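Local coordinates for protein tRNA (uracil(54)-C(5))-methyltransferase (Pyrococcus abyssi, PDB 2JJQ) that methylates carbon 5 of uridine 54 in tRNA, using S-adenosyl-L-methionine as the methyl donor and leaving 5-methyluridine, at residues 195-200 / 206-211; 131-136 / 166-171. All coordinates share one frame; numbering follows the deposited sequence.

How the interactions relate
Of the sheet's strands, 130-136 comes first in the chain, which then runs through a loop-rich connection and returns in helix 162-178, whose residues 166-171 pack on residues 131-136: interaction 2 closes this long loop. Helix 162-178 leads into strand 192-199, and a short loop brings strand 206-212 back beside it, so interaction 1 closes a much shorter loop. The two loops follow one another in series. They meet in space because strand 192-199 lies between strands 130-136 and 206-212 in one five-stranded sheet, with Met-195 N 2.8 Å from Leu-133 O. Interaction 1 joins two inner strands of the sheet, while interaction 2 seats a helix on its face.

Interaction 1 of 2, residues 195-200 / 206-211; sequences MVLREG and VMVNFV
Met-195 and Val-208 meet at the apolar centre, where Met-195 CG comes within 3.4 Å of Val-208 CG2, a tight fit for two carbons. The same methyl group is flanked by Leu-197, whose CD2 lies 3.8 Å away from Val-208 CG2 with the two side chains side by side. The first torsion of Met-195 (chi1 169°) sets CG opposite the backbone N, and its chain crosses that of Val-208 at a slant; its sulfur also makes an oblique Met-aromatic contact with the ring of Phe-210, SD to CE1 being 3.9 Å. Helix 162-178 covers this face, Ala-167 and Leu-171 touching Met-195.

The two strands, 195-199 and 206-211, form an antiparallel beta hairpin of the five-stranded mixed sheet, probably part of the central region that holds the iron-sulfur cluster, their directions 166° apart. Val-196 with Asn-209 and Arg-198 with Met-207 are the hydrogen-bonded pairs, joined by four backbone bonds; Arg-198 N to Met-207 O, at 2.8 Å, is nearly straight (174°).

On the other face, Val-196 CG2 rests 4.2 Å from Val-211 CG2, and the polar groups turn to partners beyond the hairpin. Asn-209 OD1 bonds to Ser-232 OG. The Arg-198 chain, bent at chi3, carries NH1 to Ser-269 O. Near the turn, on the helix-covered face, Glu-199 lies alongside Val-206, OE1 bonding Thr-163 OG1 and OE2 forming a salt bridge with Lys-201 NZ.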
loop_
_atom_site.group_PDB
_atom_site.type_symbol
_atom_site.label_atom_id
_atom_site.label_comp_id
_atom_site.label_asym_id
_atom_site.label_seq_id
_atom_site.Cartn_x
_atom_site.Cartn_y
_atom_site.Cartn_z
ATOM N N MET A 195 -9.503 5.146 -14.196
ATOM C CA MET A 195 -9.635 3.723 -14.435
ATOM C C MET A 195 -8.776 3.094 -13.338
ATOM O O MET A 195 -7.573 3.311 -13.323
ATOM C CB MET A 195 -9.035 3.323 -15.782
ATOM C CG MET A 195 -8.913 1.770 -15.927
ATOM S SD MET A 195 -8.605 1.149 -17.597
ATOM C CE MET A 195 -6.902 1.679 -17.870
ATOM N N VAL A 196 -9.400 2.376 -12.412
ATOM C CA VAL A 196 -8.616 1.702 -11.356
ATOM C C VAL A 196 -8.493 0.245 -11.747
ATOM O O VAL A 196 -9.512 -0.404 -12.061
ATOM C CB VAL A 196 -9.319 1.798 -9.982
ATOM C CG1 VAL A 196 -8.515 0.940 -8.910
ATOM C CG2 VAL A 196 -9.521 3.253 -9.525
ATOM N N LEU A 197 -7.279 -0.281 -11.795
ATOM C CA LEU A 197 -7.084 -1.642 -12.253
ATOM C C LEU A 197 -6.632 -2.462 -11.052
ATOM O O LEU A 197 -5.774 -2.021 -10.292
ATOM C CB LEU A 197 -5.986 -1.662 -13.322
ATOM C CG LEU A 197 -6.382 -1.293 -14.743
ATOM C CD1 LEU A 197 -5.093 -1.094 -15.597
ATOM C CD2 LEU A 197 -7.201 -2.489 -15.302
ATOM N N ARG A 198 -7.221 -3.635 -10.857
ATOM C CA ARG A 198 -6.757 -4.533 -9.811
ATOM C C ARG A 198 -6.537 -5.902 -10.385
ATOM O O ARG A 198 -7.220 -6.296 -11.365
ATOM C CB ARG A 198 -7.776 -4.575 -8.661
ATOM C CG ARG A 198 -8.028 -3.175 -8.103
ATOM C CD ARG A 198 -8.906 -3.151 -6.875
ATOM N NE ARG A 198 -8.112 -3.602 -5.729
ATOM C CZ ARG A 198 -8.431 -3.391 -4.456
ATOM N NH1 ARG A 198 -9.549 -2.739 -4.143
ATOM N NH2 ARG A 198 -7.630 -3.870 -3.512
ATOM N N GLU A 199 -5.592 -6.660 -9.820
ATOM C CA GLU A 199 -5.479 -8.029 -10.265
ATOM C C GLU A 199 -4.964 -8.965 -9.197
ATOM O O GLU A 199 -4.245 -8.536 -8.282
ATOM C CB GLU A 199 -4.644 -8.173 -11.552
ATOM C CG GLU A 199 -3.209 -8.157 -11.402
ATOM C CD GLU A 199 -2.476 -8.311 -12.763
ATOM O OE1 GLU A 199 -3.094 -8.727 -13.785
ATOM O OE2 GLU A 199 -1.274 -7.992 -12.794
ATOM N N GLY A 200 -5.344 -10.220 -9.310
ATOM C CA GLY A 200 -4.850 -11.241 -8.370
ATOM C C GLY A 200 -3.622 -11.816 -9.018
ATOM O O GLY A 200 -3.701 -12.441 -10.115
ATOM N N VAL A 206 -8.660 -10.262 -13.151
ATOM C CA VAL A 206 -8.440 -8.839 -13.293
ATOM C C VAL A 206 -9.771 -8.123 -13.155
ATOM O O VAL A 206 -10.782 -8.544 -13.740
ATOM C CB VAL A 206 -7.905 -8.512 -14.681
ATOM C CG1 VAL A 206 -7.565 -7.020 -14.800
ATOM C CG2 VAL A 206 -6.665 -9.353 -14.933
ATOM N N MET A 207 -9.767 -7.050 -12.390
ATOM C CA MET A 207 -10.931 -6.172 -12.232
ATOM C C MET A 207 -10.599 -4.756 -12.718
ATOM O O MET A 207 -9.513 -4.230 -12.442
ATOM C CB MET A 207 -11.293 -6.115 -10.746
ATOM C CG MET A 207 -12.330 -4.970 -10.416
ATOM S SD MET A 207 -12.645 -4.949 -8.633
ATOM C CE MET A 207 -13.542 -6.509 -8.494
ATOM N N VAL A 208 -11.509 -4.141 -13.483
ATOM C CA VAL A 208 -11.309 -2.754 -13.887
ATOM C C VAL A 208 -12.488 -1.979 -13.341
ATOM O O VAL A 208 -13.608 -2.482 -13.346
ATOM C CB VAL A 208 -11.120 -2.583 -15.383
ATOM C CG1 VAL A 208 -12.368 -2.985 -16.133
ATOM C CG2 VAL A 208 -10.737 -1.135 -15.706
ATOM N N ASN A 209 -12.234 -0.781 -12.834
ATOM C CA ASN A 209 -13.265 0.040 -12.244
ATOM C C ASN A 209 -13.161 1.439 -12.863
ATOM O O ASN A 209 -12.120 2.086 -12.768
ATOM C CB ASN A 209 -13.061 0.115 -10.717
ATOM C CG ASN A 209 -14.059 1.036 -10.020
ATOM O OD1 ASN A 209 -15.185 1.205 -10.468
ATOM N ND2 ASN A 209 -13.664 1.589 -8.879
ATOM N N PHE A 210 -14.220 1.869 -13.530
ATOM C CA PHE A 210 -14.316 3.214 -14.142
ATOM C C PHE A 210 -14.992 4.116 -13.174
ATOM O O PHE A 210 -16.170 3.919 -12.833
ATOM C CB PHE A 210 -15.089 3.133 -15.493
ATOM C CG PHE A 210 -14.409 2.202 -16.477
ATOM C CD1 PHE A 210 -13.147 2.527 -16.992
ATOM C CD2 PHE A 210 -14.971 0.979 -16.806
ATOM C CE1 PHE A 210 -12.465 1.649 -17.873
ATOM C CE2 PHE A 210 -14.291 0.101 -17.674
ATOM C CZ PHE A 210 -13.047 0.441 -18.192
ATOM N N VAL A 211 -14.249 5.116 -12.682
ATOM C CA VAL A 211 -14.824 6.060 -11.760
ATOM C C VAL A 211 -15.182 7.307 -12.554
ATOM O O VAL A 211 -14.341 7.841 -13.261
ATOM C CB VAL A 211 -13.802 6.434 -10.626
ATOM C CG1 VAL A 211 -14.394 7.412 -9.666
ATOM C CG2 VAL A 211 -13.247 5.130 -9.885
#

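Interaction 2 of 2, residues 131-136 / 166-171; sequences IDLAIT and EAIERL
Ile-135 and Leu-171 approach tip to tip, the end of the isoleucine chain and one leucine methyl converging from opposite sides of the interface. Leu-171 CD2 does the touching, 3.7 Å from Ile-135 CD1 and 3.8 Å from Ile-135 CG1, so one methyl rests on the last two carbons of the isoleucine. Leu-171 already leaves the helix toward the strand, and its chi1 of 178° carries the chain on in that direction.

Leu-133 and Ile-168 instead cross at about a right angle, with Leu-133 CD1 lying 3.9 Å from Ile-168 CG1 and 4.0 Å from Ile-168 CD1. Leu-133 leaves its backbone toward the helix, whereas Ile-168 leaves its backbone to one side and meets the leucine with CG1 and CD1.

All four residues are buried, and their contact is purely apolar. The backbones stay well apart, the CA atoms of Leu-133 and Ile-168 being 9.1 Å from each other. Ile-175, one helical turn further on, and Met-195 of the adjoining strand also touch Ile-135. Aliphatic side chains meeting in this way across widely spaced backbones are characteristic of a helix packed on the face of a beta-sheet, here beside Cys-157, a probable ligand of the [4Fe-4S] cluster.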
loop_
_atom_site.group_PDB
_atom_site.type_symbol
_atom_site.label_atom_id
_atom_site.label_comp_id
_atom_site.label_asym_id
_atom_site.label_seq_id
_atom_site.Cartn_x
_atom_site.Cartn_y
_atom_site.Cartn_z
ATOM N N ILE A 131 -3.590 -0.133 -9.393
ATOM C CA ILE A 131 -3.135 1.181 -9.808
ATOM C C ILE A 131 -4.358 2.019 -10.148
ATOM O O ILE A 131 -5.406 1.444 -10.554
ATOM C CB ILE A 131 -2.198 1.132 -11.003
ATOM C CG1 ILE A 131 -2.854 0.473 -12.209
ATOM C CG2 ILE A 131 -0.879 0.407 -10.587
ATOM C CD1 ILE A 131 -1.849 0.413 -13.359
ATOM N N ASP A 132 -4.257 3.326 -9.906
ATOM C CA ASP A 132 -5.367 4.260 -10.131
ATOM C C ASP A 132 -4.859 5.216 -11.203
ATOM O O ASP A 132 -3.896 5.978 -10.970
ATOM C CB ASP A 132 -5.717 4.982 -8.814
ATOM C CG ASP A 132 -6.179 3.983 -7.691
ATOM O OD1 ASP A 132 -5.585 2.886 -7.513
ATOM O OD2 ASP A 132 -7.133 4.283 -6.951
ATOM N N LEU A 133 -5.394 5.084 -12.410
ATOM C CA LEU A 133 -4.968 5.905 -13.530
ATOM C C LEU A 133 -5.987 6.998 -13.786
ATOM O O LEU A 133 -7.190 6.731 -13.940
ATOM C CB LEU A 133 -4.835 5.035 -14.786
ATOM C CG LEU A 133 -3.802 3.902 -14.714
ATOM C CD1 LEU A 133 -4.080 2.868 -15.790
ATOM C CD2 LEU A 133 -2.418 4.493 -14.872
ATOM N N ALA A 134 -5.528 8.251 -13.780
ATOM C CA ALA A 134 -6.376 9.342 -14.160
ATOM C C ALA A 134 -6.572 9.374 -15.685
ATOM O O ALA A 134 -5.637 9.100 -16.448
ATOM C CB ALA A 134 -5.799 10.717 -13.627
ATOM N N ILE A 135 -7.786 9.731 -16.124
ATOM C CA ILE A 135 -8.106 9.680 -17.568
ATOM C C ILE A 135 -8.451 11.112 -17.981
ATOM O O ILE A 135 -9.509 11.610 -17.691
ATOM C CB ILE A 135 -9.293 8.719 -17.839
ATOM C CG1 ILE A 135 -9.007 7.329 -17.223
ATOM C CG2 ILE A 135 -9.664 8.657 -19.343
ATOM C CD1 ILE A 135 -10.272 6.495 -17.122
ATOM N N THR A 136 -7.526 11.796 -18.641
ATOM C CA THR A 136 -7.729 13.225 -18.817
ATOM C C THR A 136 -7.591 13.634 -20.277
ATOM O O THR A 136 -7.141 12.860 -21.123
ATOM C CB THR A 136 -6.727 14.043 -17.964
ATOM O OG1 THR A 136 -5.437 13.979 -18.577
ATOM C CG2 THR A 136 -6.571 13.449 -16.565
ATOM N N GLU A 166 -2.391 -3.522 -21.688
ATOM C CA GLU A 166 -3.639 -3.990 -22.279
ATOM C C GLU A 166 -4.863 -3.123 -21.861
ATOM O O GLU A 166 -5.714 -2.741 -22.701
ATOM C CB GLU A 166 -3.910 -5.480 -21.959
ATOM C CG GLU A 166 -5.432 -5.796 -22.214
ATOM C CD GLU A 166 -5.851 -7.276 -22.090
ATOM O OE1 GLU A 166 -5.028 -8.129 -21.686
ATOM O OE2 GLU A 166 -7.044 -7.569 -22.379
ATOM N N ALA A 167 -4.976 -2.797 -20.580
ATOM C CA ALA A 167 -6.119 -2.016 -20.135
ATOM C C ALA A 167 -6.088 -0.639 -20.751
ATOM O O ALA A 167 -7.105 -0.120 -21.166
ATOM C CB ALA A 167 -6.158 -1.918 -18.575
ATOM N N ILE A 168 -4.907 -0.034 -20.756
ATOM C CA ILE A 168 -4.756 1.280 -21.323
ATOM C C ILE A 168 -5.109 1.217 -22.813
ATOM O O ILE A 168 -5.882 2.009 -23.324
ATOM C CB ILE A 168 -3.358 1.849 -21.035
ATOM C CG1 ILE A 168 -3.245 2.150 -19.521
ATOM C CG2 ILE A 168 -3.172 3.204 -21.748
ATOM C CD1 ILE A 168 -1.789 2.430 -19.084
ATOM N N GLU A 169 -4.584 0.237 -23.513
ATOM C CA GLU A 169 -4.888 0.231 -24.933
ATOM C C GLU A 169 -6.384 0.020 -25.209
ATOM O O GLU A 169 -6.943 0.725 -26.053
ATOM C CB GLU A 169 -3.988 -0.747 -25.674
ATOM C CG GLU A 169 -4.322 -2.191 -25.555
ATOM C CD GLU A 169 -3.379 -3.036 -26.424
ATOM O OE1 GLU A 169 -2.158 -3.050 -26.133
ATOM O OE2 GLU A 169 -3.862 -3.655 -27.407
ATOM N N ARG A 170 -7.057 -0.872 -24.460
ATOM C CA ARG A 170 -8.506 -1.020 -24.606
ATOM C C ARG A 170 -9.236 0.249 -24.202
ATOM O O ARG A 170 -10.291 0.586 -24.735
ATOM C CB ARG A 170 -9.050 -2.152 -23.756
ATOM C CG ARG A 170 -8.391 -3.505 -23.927
ATOM C CD ARG A 170 -8.700 -4.149 -25.212
ATOM N NE ARG A 170 -8.325 -5.579 -25.124
ATOM C CZ ARG A 170 -9.219 -6.546 -24.946
ATOM N NH1 ARG A 170 -10.494 -6.214 -24.861
ATOM N NH2 ARG A 170 -8.854 -7.825 -24.895
ATOM N N LEU A 171 -8.709 0.932 -23.190
ATOM C CA LEU A 171 -9.425 2.092 -22.705
ATOM C C LEU A 171 -9.472 3.143 -23.818
ATOM O O LEU A 171 -10.479 3.821 -24.018
ATOM C CB LEU A 171 -8.712 2.686 -21.471
ATOM C CG LEU A 171 -9.376 3.957 -20.921
ATOM C CD1 LEU A 171 -10.884 3.862 -20.617
ATOM C CD2 LEU A 171 -8.579 4.428 -19.648
#